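Local coordinates for prokaryotic transcription elongation factor GreA/GreB (Nitrosomonas europaea, PDB 2PN0), which probably binds RNA polymerase, as expected of a GreA/GreB-family transcription elongation factor of the Rnk type, at residues A[104-110]-A[121-127]; A[9-13]-A[50-54]. One frame throughout, in Å; residues are numbered along the deposited sequence.

Interaction 1. Residues A[104-110]-A[121-127]; sequences LAQGDEI and RVRIVEV
Glu109 and Ile110 pair antiparallel with Arg123 and Val122 in the beta hairpin of strands 109-113 and 119-128, part of the FKBP-like GreA/GreB C-terminal domain; Ile110 and Val122 exchange both backbone bonds, and Ile124 N gives a nearly straight bond to Asp108 O (2.9 Å). Ahead of the strand, a type II turn from Ala105 to Asp108 sets Gly107 N on Ile124 O at 2.8 Å. On one face Glu109 lies between two arginines. Arg123 runs alongside it, bent at chi3 (-63°), and presents its guanidinium edge nearly coplanar with the carboxylate, NE meeting the anti lone pair of Glu109 OE2 at 2.9 Å while NH2 reaches the same oxygen. Arg121 comes across at about a right angle, NH2 lying 3.3 Å from Glu109 OE1 in a longer, bent bond; its NH1 pairs with Glu111. A glutamine here would probably leave the Arg123 guanidinium without the negative charge of Glu109 beside it. On the opposite face Ile110 CG1 packs on Val122 CG2 at 4.0 Å. Ile124 CD1 reaches Leu104 CB, and its CG2 lies over Gln106 CA. Gln106, bent at chi2 (-82°), brings NE2 above the carbonyl plane of Val125, 3.1 Å from its O.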
ATOM      1  N   LEU A 104      12.241   9.263   0.610  1.00 15.12           N
ATOM      2  CA  LEU A 104      12.016   9.914  -0.685  1.00 14.80           C
ATOM      3  C   LEU A 104      12.055  11.447  -0.478  1.00 14.98           C
ATOM      4  O   LEU A 104      12.079  11.943   0.679  1.00 14.59           O
ATOM      5  CB  LEU A 104      10.674   9.501  -1.278  1.00 15.14           C
ATOM      6  CG  LEU A 104      10.615   8.031  -1.678  1.00 14.80           C
ATOM      7  CD1 LEU A 104       9.274   7.878  -2.458  1.00 16.96           C
ATOM      8  CD2 LEU A 104      11.801   7.648  -2.511  1.00 16.02           C
ATOM      9  N   ALA A 105      12.097  12.198  -1.577  1.00 15.06           N
ATOM     10  CA  ALA A 105      12.142  13.665  -1.476  1.00 15.24           C
ATOM     11  C   ALA A 105      11.132  14.351  -2.412  1.00 15.07           C
ATOM     12  O   ALA A 105      10.690  13.743  -3.385  1.00 14.31           O
ATOM     13  CB  ALA A 105      13.535  14.155  -1.772  1.00 17.01           C
ATOM     14  N   GLN A 106      10.780  15.603  -2.098  1.00 15.53           N
ATOM     15  CA  GLN A 106       9.941  16.434  -2.958  1.00 16.62           C
ATOM     16  C   GLN A 106      10.462  16.358  -4.396  1.00 17.02           C
ATOM     17  O   GLN A 106      11.684  16.420  -4.635  1.00 17.10           O
ATOM     18  CB  GLN A 106       9.946  17.899  -2.456  1.00 18.63           C
ATOM     19  CG  GLN A 106       8.870  18.827  -3.078  1.00 19.98           C
ATOM     20  CD  GLN A 106       9.270  19.383  -4.460  1.00 23.26           C
ATOM     21  OE1 GLN A 106      10.451  19.359  -4.823  1.00 25.53           O
ATOM     22  NE2 GLN A 106       8.292  19.848  -5.237  1.00 25.14           N
ATOM     23  N   GLY A 107       9.543  16.188  -5.347  1.00 15.73           N
ATOM     24  CA  GLY A 107       9.907  16.063  -6.742  1.00 15.72           C
ATOM     25  C   GLY A 107      10.006  14.623  -7.235  1.00 15.59           C
ATOM     26  O   GLY A 107       9.924  14.399  -8.458  1.00 14.82           O
ATOM     27  N   ASP A 108      10.179  13.664  -6.303  1.00 15.48           N
ATOM     28  CA  ASP A 108      10.349  12.258  -6.654  1.00 15.57           C
ATOM     29  C   ASP A 108       9.037  11.719  -7.192  1.00 15.38           C
ATOM     30  O   ASP A 108       7.951  12.171  -6.787  1.00 16.89           O
ATOM     31  CB  ASP A 108      10.779  11.398  -5.461  1.00 15.91           C
ATOM     32  CG  ASP A 108      12.241  11.531  -5.142  1.00 17.73           C
ATOM     33  OD1 ASP A 108      12.972  12.185  -5.935  1.00 18.49           O
ATOM     34  OD2 ASP A 108      12.655  11.011  -4.073  1.00 18.89           O
ATOM     35  N   GLU A 109       9.132  10.803  -8.139  1.00 14.40           N
ATOM     36  CA  GLU A 109       7.921  10.164  -8.677  1.00 15.95           C
ATOM     37  C   GLU A 109       7.861   8.676  -8.306  1.00 16.02           C
ATOM     38  O   GLU A 109       8.885   7.974  -8.288  1.00 15.95           O
ATOM     39  CB  GLU A 109       7.852  10.388 -10.209  1.00 15.47           C
ATOM     40  CG  GLU A 109       7.576  11.882 -10.522  1.00 17.32           C
ATOM     41  CD  GLU A 109       7.646  12.272 -12.014  1.00 19.76           C
ATOM     42  OE1 GLU A 109       8.105  11.477 -12.863  1.00 19.22           O
ATOM     43  OE2 GLU A 109       7.187  13.403 -12.300  1.00 24.44           O
ATOM     44  N   ILE A 110       6.664   8.193  -7.985  1.00 14.79           N
ATOM     45  CA  ILE A 110       6.510   6.757  -7.746  1.00 14.54           C
ATOM     46  C   ILE A 110       5.194   6.390  -8.368  1.00 12.80           C
ATOM     47  O   ILE A 110       4.424   7.271  -8.781  1.00 14.12           O
ATOM     48  CB  ILE A 110       6.532   6.361  -6.231  1.00 15.07           C
ATOM     49  CG1 ILE A 110       5.531   7.173  -5.425  1.00 14.33           C
ATOM     50  CG2 ILE A 110       7.970   6.463  -5.667  1.00 17.22           C
ATOM     51  CD1 ILE A 110       5.492   6.653  -3.906  1.00 18.33           C
ATOM     52  N   ARG A 121       0.600   7.008 -11.575  1.00 13.88           N
ATOM     53  CA  ARG A 121       1.922   7.608 -11.403  1.00 13.46           C
ATOM     54  C   ARG A 121       1.805   9.036 -10.796  1.00 13.90           C
ATOM     55  O   ARG A 121       1.077   9.893 -11.332  1.00 15.24           O
ATOM     56  CB  ARG A 121       2.681   7.683 -12.738  1.00 13.68           C
ATOM     57  CG  ARG A 121       4.140   8.186 -12.553  1.00 13.11           C
ATOM     58  CD  ARG A 121       4.940   7.965 -13.847  1.00 14.25           C
ATOM     59  NE  ARG A 121       6.332   8.390 -13.722  1.00 16.07           N
ATOM     60  CZ  ARG A 121       7.299   7.700 -13.106  1.00 18.76           C
ATOM     61  NH1 ARG A 121       7.052   6.522 -12.526  1.00 17.46           N
ATOM     62  NH2 ARG A 121       8.528   8.231 -13.031  1.00 19.77           N
ATOM     63  N   VAL A 122       2.507   9.273  -9.699  1.00 14.66           N
ATOM     64  CA  VAL A 122       2.322  10.508  -8.926  1.00 14.73           C
ATOM     65  C   VAL A 122       3.669  11.163  -8.671  1.00 15.69           C
ATOM     66  O   VAL A 122       4.701  10.482  -8.647  1.00 15.51           O
ATOM     67  CB  VAL A 122       1.612  10.264  -7.576  1.00 14.76           C
ATOM     68  CG1 VAL A 122       0.151   9.782  -7.812  1.00 16.44           C
ATOM     69  CG2 VAL A 122       2.388   9.220  -6.673  1.00 14.57           C
ATOM     70  N   ARG A 123       3.647  12.489  -8.484  1.00 15.77           N
ATOM     71  CA  ARG A 123       4.853  13.179  -8.092  1.00 16.73           C
ATOM     72  C   ARG A 123       4.633  13.788  -6.731  1.00 15.11           C
ATOM     73  O   ARG A 123       3.557  14.300  -6.449  1.00 13.77           O
ATOM     74  CB  ARG A 123       5.154  14.306  -9.099  1.00 16.57           C
ATOM     75  CG  ARG A 123       6.400  15.129  -8.767  1.00 20.62           C
ATOM     76  CD  ARG A 123       6.471  16.354  -9.704  1.00 20.96           C
ATOM     77  NE  ARG A 123       6.621  15.937 -11.100  1.00 27.54           N
ATOM     78  CZ  ARG A 123       6.576  16.777 -12.136  1.00 31.66           C
ATOM     79  NH1 ARG A 123       6.353  18.078 -11.919  1.00 32.43           N
ATOM     80  NH2 ARG A 123       6.735  16.323 -13.385  1.00 33.11           N
ATOM     81  N   ILE A 124       5.670  13.773  -5.904  1.00 13.55           N
ATOM     82  CA  ILE A 124       5.581  14.422  -4.617  1.00 13.62           C
ATOM     83  C   ILE A 124       5.706  15.918  -4.814  1.00 14.55           C
ATOM     84  O   ILE A 124       6.754  16.411  -5.253  1.00 15.21           O
ATOM     85  CB  ILE A 124       6.684  13.942  -3.645  1.00 13.59           C
ATOM     86  CG1 ILE A 124       6.514  12.426  -3.338  1.00 15.16           C
ATOM     87  CG2 ILE A 124       6.671  14.828  -2.358  1.00 13.11           C
ATOM     88  CD1 ILE A 124       7.658  11.803  -2.577  1.00 15.14           C
ATOM     89  N   VAL A 125       4.622  16.634  -4.512  1.00 14.82           N
ATOM     90  CA  VAL A 125       4.573  18.069  -4.767  1.00 16.42           C
ATOM     91  C   VAL A 125       5.070  18.880  -3.557  1.00 16.76           C
ATOM     92  O   VAL A 125       5.644  19.988  -3.729  1.00 17.89           O
ATOM     93  CB  VAL A 125       3.180  18.547  -5.303  1.00 17.37           C
ATOM     94  CG1 VAL A 125       2.878  17.904  -6.625  1.00 18.91           C
ATOM     95  CG2 VAL A 125       2.097  18.274  -4.355  1.00 21.13           C
ATOM     96  N   GLU A 126       4.917  18.314  -2.363  1.00 16.35           N
ATOM     97  CA  GLU A 126       5.279  18.997  -1.103  1.00 17.07           C
ATOM     98  C   GLU A 126       5.403  18.002   0.026  1.00 16.87           C
ATOM     99  O   GLU A 126       4.691  16.996   0.064  1.00 16.57           O
ATOM    100  CB  GLU A 126       4.195  20.020  -0.733  1.00 16.61           C
ATOM    101  CG  GLU A 126       4.589  20.977   0.408  1.00 16.96           C
ATOM    102  CD  GLU A 126       3.595  22.083   0.656  1.00 18.77           C
ATOM    103  OE1 GLU A 126       2.517  22.127   0.009  1.00 20.90           O
ATOM    104  OE2 GLU A 126       3.898  22.909   1.543  1.00 18.53           O
ATOM    105  N   VAL A 127       6.306  18.299   0.953  1.00 16.68           N
ATOM    106  CA  VAL A 127       6.469  17.503   2.178  1.00 17.52           C
ATOM    107  C   VAL A 127       6.287  18.470   3.354  1.00 19.02           C
ATOM    108  O   VAL A 127       6.838  19.556   3.327  1.00 18.30           O
ATOM    109  CB  VAL A 127       7.865  16.878   2.198  1.00 16.47           C
ATOM    110  CG1 VAL A 127       8.091  16.125   3.493  1.00 19.61           C
ATOM    111  CG2 VAL A 127       8.035  15.916   0.994  1.00 18.21           C
TER

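Interaction 2. Residues A[9-13]-A[50-54]; sequences IMISS and EEIPP
Met10, a selenomethionine, and Ile52 place CG of Met10 (chi1 -46°) and CG1 of Ile52 (chi1 -64°) anti to the carbonyl carbon, beside the backbone N, and a bend at chi3 of Met10 (51°) turns its CE back over the backbone of residues 51-52. The contact joins strand 10-12, which runs parallel to strand 45-47 in the small two-stranded sheet of the Rnk N-terminal region, to the irregular loop 50-54, between strands 45-47 and 62-67. No hydrogen bond crosses between the two segments, so apolar side chains carry the packing. The CE methyl of Met10 lies 3.2 Å from Glu51 O, in the conformer given, and passes 3.8 Å from Ile52 CA. CE also packs on Ile52 CG1 at 4.1 Å, while Met10 CB touches the same CG1 from nearer the strand. The selenium faces the next residue: the Met10 side chain crosses Pro53 at about a right angle, with SE 3.8 Å from the ring carbon CD of Pro53. One side chain thus touches Glu51, Ile52 and Pro53. Val47 of the neighbouring strand touches both Met10 and Ile52, so Ile52 meets both strands of the small sheet; it also meets Thr58. In the other direction, Ile52 reaches the backbone of residues 11-12. Ser12 there is the N-cap of helix 13-25, its OG bonded to Asp15 N, so the isoleucine packs where the strand passes into the helix. Its outermost carbon makes this approach, with Ile52 CD1 3.6 Å from Ile11 C and 3.5 Å from Ser12 N.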
ATOM      1  N   ILE A   9      19.661   7.110   2.529  1.00 21.43           N
ATOM      2  CA  ILE A   9      18.601   8.009   2.966  1.00 20.84           C
ATOM      3  C   ILE A   9      19.054   8.616   4.288  1.00 21.06           C
ATOM      4  O   ILE A   9      19.972   8.095   4.924  1.00 20.68           O
ATOM      5  CB  ILE A   9      17.220   7.292   3.127  1.00 20.92           C
ATOM      6  CG1 ILE A   9      17.281   6.225   4.241  1.00 20.78           C
ATOM      7  CG2 ILE A   9      16.732   6.768   1.745  1.00 20.63           C
ATOM      8  CD1 ILE A   9      15.905   5.780   4.823  1.00 21.18           C
HETATM    9  N   MSE A  10      18.409   9.711   4.687  1.00 21.26           N
HETATM   10  CA  MSE A  10      18.662  10.366   5.963  1.00 21.82           C
HETATM   11  C   MSE A  10      17.458  10.142   6.877  1.00 23.12           C
HETATM   12  O   MSE A  10      16.305  10.311   6.431  1.00 23.27           O
HETATM   13  CB  MSE A  10      18.859  11.880   5.770  1.00 21.59           C
HETATM   14  CG  MSE A  10      19.777  12.287   4.628  1.00 21.36           C
HETATM   15 SE   MSE A  10      20.047  14.232   4.463  0.75 20.83          SE
HETATM   16  CE  MSE A  10      20.533  14.633   6.306  1.00 21.62           C
ATOM     17  N   ILE A  11      17.735   9.766   8.131  1.00 24.18           N
ATOM     18  CA  ILE A  11      16.740   9.586   9.209  0.60 24.98           C
ATOM     19  C   ILE A  11      17.226  10.281  10.460  1.00 25.07           C
ATOM     20  O   ILE A  11      18.434  10.385  10.660  1.00 24.90           O
ATOM     21  CB  ILE A  11      16.674   8.119   9.720  0.60 25.05           C
ATOM     22  CG1 ILE A  11      17.782   7.255   9.116  0.60 25.28           C
ATOM     23  CG2 ILE A  11      15.246   7.583   9.680  0.60 26.61           C
ATOM     24  CD1 ILE A  11      17.514   5.761   9.206  0.60 24.96           C
ATOM     25  N   SER A  12      16.297  10.665  11.336  1.00 25.77           N
ATOM     26  CA  SER A  12      16.674  11.152  12.649  1.00 27.28           C
ATOM     27  C   SER A  12      17.043   9.955  13.510  1.00 27.95           C
ATOM     28  O   SER A  12      16.634   8.812  13.221  1.00 28.54           O
ATOM     29  CB  SER A  12      15.540  11.942  13.308  1.00 26.75           C
ATOM     30  OG  SER A  12      14.559  11.073  13.841  1.00 28.57           O
ATOM     31  N   SER A  13      17.806  10.239  14.559  1.00 28.13           N
ATOM     32  CA  SER A  13      18.216   9.230  15.533  0.60 28.61           C
ATOM     33  C   SER A  13      16.996   8.545  16.155  1.00 28.54           C
ATOM     34  O   SER A  13      16.981   7.320  16.317  1.00 28.20           O
ATOM     35  CB  SER A  13      19.078   9.871  16.622  0.60 28.50           C
ATOM     36  OG  SER A  13      19.764   8.891  17.382  0.60 28.86           O
ATOM     37  N   GLU A  50      17.438  18.282  12.733  1.00 29.12           N
ATOM     38  CA  GLU A  50      17.672  19.625  12.199  1.00 29.05           C
ATOM     39  C   GLU A  50      18.366  19.690  10.849  1.00 28.09           C
ATOM     40  O   GLU A  50      18.137  20.651  10.106  1.00 28.05           O
ATOM     41  CB  GLU A  50      18.476  20.497  13.183  1.00 29.09           C
ATOM     42  CG  GLU A  50      17.801  20.801  14.527  1.00 31.58           C
ATOM     43  CD  GLU A  50      16.315  21.087  14.404  1.00 34.07           C
ATOM     44  OE1 GLU A  50      15.533  20.361  15.061  1.00 35.45           O
ATOM     45  OE2 GLU A  50      15.933  22.016  13.646  1.00 34.82           O
ATOM     46  N   GLU A  51      19.231  18.718  10.537  1.00 27.29           N
ATOM     47  CA  GLU A  51      19.882  18.835   9.227  0.60 26.93           C
ATOM     48  C   GLU A  51      19.383  17.831   8.194  1.00 26.07           C
ATOM     49  O   GLU A  51      19.989  17.644   7.136  1.00 26.42           O
ATOM     50  CB  GLU A  51      21.435  18.948   9.316  0.60 27.29           C
ATOM     51  CG  GLU A  51      22.081  19.826   8.149  0.60 27.75           C
ATOM     52  CD  GLU A  51      21.557  21.303   8.177  0.60 29.36           C
ATOM     53  OE1 GLU A  51      21.448  21.941   7.089  0.60 29.39           O
ATOM     54  OE2 GLU A  51      21.259  21.816   9.280  0.60 30.58           O
ATOM     55  N   ILE A  52      18.212  17.257   8.474  1.00 24.69           N
ATOM     56  CA  ILE A  52      17.430  16.595   7.416  1.00 22.99           C
ATOM     57  C   ILE A  52      16.599  17.689   6.747  1.00 22.33           C
ATOM     58  O   ILE A  52      15.797  18.353   7.418  1.00 21.49           O
ATOM     59  CB  ILE A  52      16.429  15.538   7.928  1.00 23.25           C
ATOM     60  CG1 ILE A  52      17.132  14.372   8.607  1.00 23.65           C
ATOM     61  CG2 ILE A  52      15.593  15.007   6.761  1.00 21.51           C
ATOM     62  CD1 ILE A  52      16.216  13.573   9.468  1.00 25.35           C
ATOM     63  N   PRO A  53      16.775  17.885   5.424  1.00 21.62           N
ATOM     64  CA  PRO A  53      16.037  18.948   4.725  1.00 21.11           C
ATOM     65  C   PRO A  53      14.518  18.769   4.820  1.00 19.79           C
ATOM     66  O   PRO A  53      14.050  17.622   4.874  1.00 19.88           O
ATOM     67  CB  PRO A  53      16.518  18.816   3.277  1.00 21.42           C
ATOM     68  CG  PRO A  53      17.811  18.064   3.352  1.00 21.55           C
ATOM     69  CD  PRO A  53      17.692  17.153   4.527  1.00 22.09           C
ATOM     70  N   PRO A  54      13.756  19.881   4.849  1.00 18.99           N
ATOM     71  CA  PRO A  54      12.270  19.901   4.910  1.00 18.40           C
ATOM     72  C   PRO A  54      11.574  19.192   3.748  1.00 17.99           C
ATOM     73  O   PRO A  54      10.404  18.841   3.844  1.00 17.52           O
ATOM     74  CB  PRO A  54      11.925  21.406   4.883  1.00 19.19           C
ATOM     75  CG  PRO A  54      13.172  22.093   4.396  1.00 18.85           C
ATOM     76  CD  PRO A  54      14.314  21.253   4.852  1.00 18.84           C
TER

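Overall arrangement
From the N terminus, strand 10-12 runs into helix 13-25, and the chain passes through helix 34-42 and strand 45-47 before interaction 2 closes this long, largely helical loop by bringing residues 50-54 back to the first strand. The chain then runs to strand 62-67 of the three-stranded antiparallel sheet. Interaction 1 closes a much shorter loop, the hairpin of strands 109-113 and 119-128, whose second strand lies in the middle of that sheet. The two loops follow in series, neither nested nor crossed. Their centres lie about 17 Å apart, yet they meet where Val127 CG1 packs 3.6 Å from Pro54 O, linking the hairpin to loop 50-54.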